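Local coordinates for protein eukaryotic translation initiation factor 2D (Homo sapiens, PDB 5W2F) that delivers tRNA to the P-site of the eukaryotic ribosome without GTP, and is seen here as its C-terminal piece with a SWIB/MDM2 and a SUI1 region, at residues 20-23 / 24-28; 172-175 / 176-179. One frame throughout, in Å; residues are numbered along the deposited sequence.

Overall arrangement
The two contacts lie in different halves of this C-terminal piece of eIF2D. Interaction 1 comes first along the chain, in the SWIB/MDM2 region, where the loop after helix 14-17 turns into strand 27-28 at one border of a four-stranded antiparallel sheet. Interaction 2 follows about 150 residues later in the SUI1 region, where strand 166-171 of a five-stranded mixed sheet hands over to helix 175-185. They sit on opposite sides of the chain's centre, their own centres 41 Å apart and their nearest atoms about 26 Å apart, and share no sheet or helix. Each is thus a local joint belonging to its own region.

Interaction 1: 20-23 / 24-28; sequences SGHK and KGSFL
Ser26 folds back on Lys23 in a type II beta turn, residues 23 to 26, that leads the chain into strand 27-28. The carbonyl oxygen Lys23 O takes two hydrogen bonds from the one serine: Ser26 OG lies 2.6 Å from Lys23 O, in the plane of that carbonyl, while Ser26 N reaches Lys23 O at 3.0 Å from above the plane. The hydroxyl gets there because OG stands between the backbone N and the carbonyl carbon of its own residue (chi1 49°), which brings it next to the amide. Gly25, with a positive phi of 90°, takes the third position of the turn.

The close-packed side of the contact is made by His22, Ser26 and Leu28. Ser26 OG also rests against His22 CB, and beyond it the methyl CD2 of Leu28 sits over one face of the imidazole in a CH-pi contact, 3.7 Å from CD2 to the ring centroid and 15° off the normal. The methyl is displaced toward the NE2 and CD2 side of the ring. Helix 30-43 packs against this cluster through Ile36, which touches both His22 and Leu28, and Phe17 of helix 14-17 meets Leu28 too.

The two lysines make the looser, solvent-facing side. Lys23 lays its CB and CG beside the backbone of Lys24, but the rest of the chain, straight until a bend at its last torsion, leads away. The chain of Lys24 leaves the turn, though it still touches Ala11 and Thr14.

Just upstream, Gly21 is the C-prime residue of a Schellman motif that ends the preceding helix. There Ser20 OG, itself bonded to Phe17 O, accepts from His22 ND1 at 3.0 Å, close to the imidazole plane, which helps fix the rotation of the ring beneath the Leu28 methyl.

Interaction 2: 172-175 / 176-179; sequences GNQV and HHLG. With FMT (formic acid), chain C; FMT (formic acid), chain D.
The side-chain oxygen of Gln174 meets the edge of the His177 imidazole at the N-terminus of helix 175-185, with Gln174 in the N-cap position. The glutamine places CG anti to its carbonyl carbon and then bends at chi2 (-62°), bringing OE1 to within 3.1 Å of His177 CD2. Amide and ring are nearly coplanar, their planes 24° apart. A water bridges them, donating to Gln174 OE1 at 2.6 Å and hydrogen-bonding to His177 NE2, while Gln174 NE2 is held by Gln171 O. The other ring nitrogen, His177 ND1, donates to O2 of a formic acid molecule at 2.6 Å; this molecule, probably from the crystallisation liquor, is also hydrogen-bonded to Arg149.

His176 turns back toward the residues before the helix: CG lies between its own N and carbonyl carbon (chi1 57°), which sets CE1 3.4 Å from Asn173 O with that oxygen at the ring edge. A second water joins His176 ND1 to Asn173 OD1, and Asn173 ND2 donates to another formic acid molecule, shared with Lys125. NE2 of His176 also lies over one face of the His177 ring.

In the backbone, Gln174 O receives Leu178 N and, weakly, His177 N; Val175 O receives Gly179 N at 3.0 Å.

The buried side faces the five-stranded sheet: Val175 and Leu178 both pack on Ile115 of strand 113-121, and Leu178 also reaches Val129 of strand 124-130 and Leu146 of helix 139-150, the helix that His177 touches at Arg149 and Cys150.

Interaction 1: 20-23 / 24-28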
# COMPACT_ATOMS: atom_id res chain seq x y z
N SER A 20 -19.49 -14.12 3.43
CA SER A 20 -18.18 -14.60 3.86
C SER A 20 -17.80 -14.15 5.27
O SER A 20 -16.79 -14.60 5.80
CB SER A 20 -17.09 -14.16 2.87
OG SER A 20 -16.85 -12.77 3.00
N GLY A 21 -18.56 -13.21 5.83
CA GLY A 21 -18.38 -12.74 7.19
C GLY A 21 -17.36 -11.62 7.33
O GLY A 21 -16.82 -11.45 8.41
N HIS A 22 -17.14 -10.85 6.25
CA HIS A 22 -16.10 -9.81 6.27
C HIS A 22 -16.80 -8.48 6.10
O HIS A 22 -17.50 -8.25 5.13
CB HIS A 22 -15.14 -10.06 5.10
CG HIS A 22 -14.25 -11.23 5.33
ND1 HIS A 22 -14.38 -12.42 4.65
CD2 HIS A 22 -13.25 -11.41 6.22
CE1 HIS A 22 -13.48 -13.28 5.10
NE2 HIS A 22 -12.78 -12.69 6.05
N LYS A 23 -16.63 -7.61 7.09
CA LYS A 23 -17.36 -6.35 7.17
C LYS A 23 -16.61 -5.24 6.45
O LYS A 23 -15.45 -5.41 6.02
CB LYS A 23 -17.57 -5.97 8.65
CG LYS A 23 -16.30 -5.78 9.48
CD LYS A 23 -16.64 -5.27 10.88
CE LYS A 23 -15.39 -5.15 11.75
NZ LYS A 23 -14.79 -6.47 12.08
N LYS A 24 -17.27 -4.09 6.32
CA LYS A 24 -16.60 -2.87 5.86
C LYS A 24 -15.37 -2.67 6.72
O LYS A 24 -15.46 -2.73 7.96
CB LYS A 24 -17.52 -1.65 6.00
CG LYS A 24 -16.83 -0.30 5.85
CD LYS A 24 -17.83 0.83 6.01
CE LYS A 24 -17.20 2.19 5.73
NZ LYS A 24 -16.00 2.48 6.58
N GLY A 25 -14.24 -2.42 6.07
CA GLY A 25 -12.98 -2.22 6.76
C GLY A 25 -12.14 -3.46 7.00
O GLY A 25 -11.01 -3.35 7.51
N SER A 26 -12.63 -4.64 6.64
CA SER A 26 -11.84 -5.85 6.82
C SER A 26 -10.74 -5.84 5.77
O SER A 26 -10.91 -5.31 4.65
CB SER A 26 -12.68 -7.12 6.75
OG SER A 26 -13.49 -7.10 5.62
N PHE A 27 -9.61 -6.40 6.15
CA PHE A 27 -8.46 -6.52 5.28
C PHE A 27 -8.30 -7.96 4.83
O PHE A 27 -8.34 -8.88 5.65
CB PHE A 27 -7.21 -6.04 6.00
CG PHE A 27 -7.23 -4.57 6.29
CD1 PHE A 27 -6.79 -3.66 5.34
CD2 PHE A 27 -7.71 -4.08 7.49
CE1 PHE A 27 -6.85 -2.29 5.59
CE2 PHE A 27 -7.78 -2.73 7.74
CZ PHE A 27 -7.34 -1.83 6.80
N LEU A 28 -8.08 -8.14 3.53
CA LEU A 28 -8.03 -9.44 2.91
C LEU A 28 -6.82 -9.54 2.00
O LEU A 28 -6.45 -8.57 1.32
CB LEU A 28 -9.30 -9.66 2.07
CG LEU A 28 -10.62 -9.71 2.84
CD1 LEU A 28 -11.80 -9.67 1.89
CD2 LEU A 28 -10.64 -10.96 3.69

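Interaction 2: 172-175 / 176-179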
# COMPACT_ATOMS: atom_id res chain seq x y z
N GLY A 172 24.30 17.41 5.88
CA GLY A 172 25.31 16.67 5.16
C GLY A 172 24.75 15.56 4.29
O GLY A 172 23.55 15.45 4.08
N ASN A 173 25.67 14.75 3.77
CA ASN A 173 25.37 13.66 2.84
C ASN A 173 25.35 12.37 3.61
O ASN A 173 26.40 11.80 3.94
CB ASN A 173 26.39 13.65 1.73
CG ASN A 173 26.10 12.61 0.67
OD1 ASN A 173 25.36 11.65 0.91
ND2 ASN A 173 26.69 12.78 -0.52
N GLN A 174 24.14 11.90 3.92
CA GLN A 174 23.96 10.80 4.87
C GLN A 174 23.24 9.61 4.27
O GLN A 174 22.77 8.74 5.02
CB GLN A 174 23.21 11.30 6.11
CG GLN A 174 23.78 12.58 6.71
CD GLN A 174 25.22 12.45 7.20
OE1 GLN A 174 25.78 11.36 7.32
NE2 GLN A 174 25.81 13.60 7.53
N VAL A 175 23.17 9.55 2.94
CA VAL A 175 22.37 8.52 2.27
C VAL A 175 22.79 7.11 2.69
O VAL A 175 21.93 6.24 2.93
CB VAL A 175 22.44 8.68 0.75
CG1 VAL A 175 21.59 7.63 0.04
CG2 VAL A 175 22.03 10.09 0.31
N HIS A 176 24.09 6.88 2.80
CA HIS A 176 24.60 5.57 3.21
C HIS A 176 24.12 5.14 4.59
O HIS A 176 23.86 3.96 4.82
CB HIS A 176 26.12 5.51 3.10
CG HIS A 176 26.83 6.57 3.89
ND1 HIS A 176 26.77 7.91 3.57
CD2 HIS A 176 27.63 6.48 4.99
CE1 HIS A 176 27.49 8.60 4.43
NE2 HIS A 176 28.05 7.75 5.29
N HIS A 177 23.94 6.09 5.49
CA HIS A 177 23.41 5.77 6.81
C HIS A 177 21.93 5.38 6.75
O HIS A 177 21.48 4.55 7.55
CB HIS A 177 23.62 6.93 7.77
CG HIS A 177 25.06 7.20 8.07
ND1 HIS A 177 25.90 6.26 8.64
CD2 HIS A 177 25.80 8.32 7.88
CE1 HIS A 177 27.10 6.80 8.79
NE2 HIS A 177 27.06 8.05 8.36
N LEU A 178 21.17 5.99 5.84
CA LEU A 178 19.79 5.55 5.62
C LEU A 178 19.75 4.14 5.04
O LEU A 178 18.83 3.39 5.34
CB LEU A 178 19.01 6.49 4.71
CG LEU A 178 18.36 7.70 5.36
CD1 LEU A 178 17.31 7.26 6.37
CD2 LEU A 178 19.39 8.62 6.00
N GLY A 179 20.70 3.80 4.18
CA GLY A 179 20.78 2.42 3.71
C GLY A 179 20.92 1.45 4.86
O GLY A 179 20.18 0.46 4.95
C FMT C . 26.19 2.95 8.33
O1 FMT C . 26.45 1.81 8.70
O2 FMT C . 25.56 3.74 9.19
C FMT D . 29.49 15.83 -0.54
O1 FMT D . 28.68 14.95 -0.41
O2 FMT D . 29.35 16.61 -1.60
O HOH W 1 25.96 9.01 1.07
O HOH W 2 28.26 10.69 7.97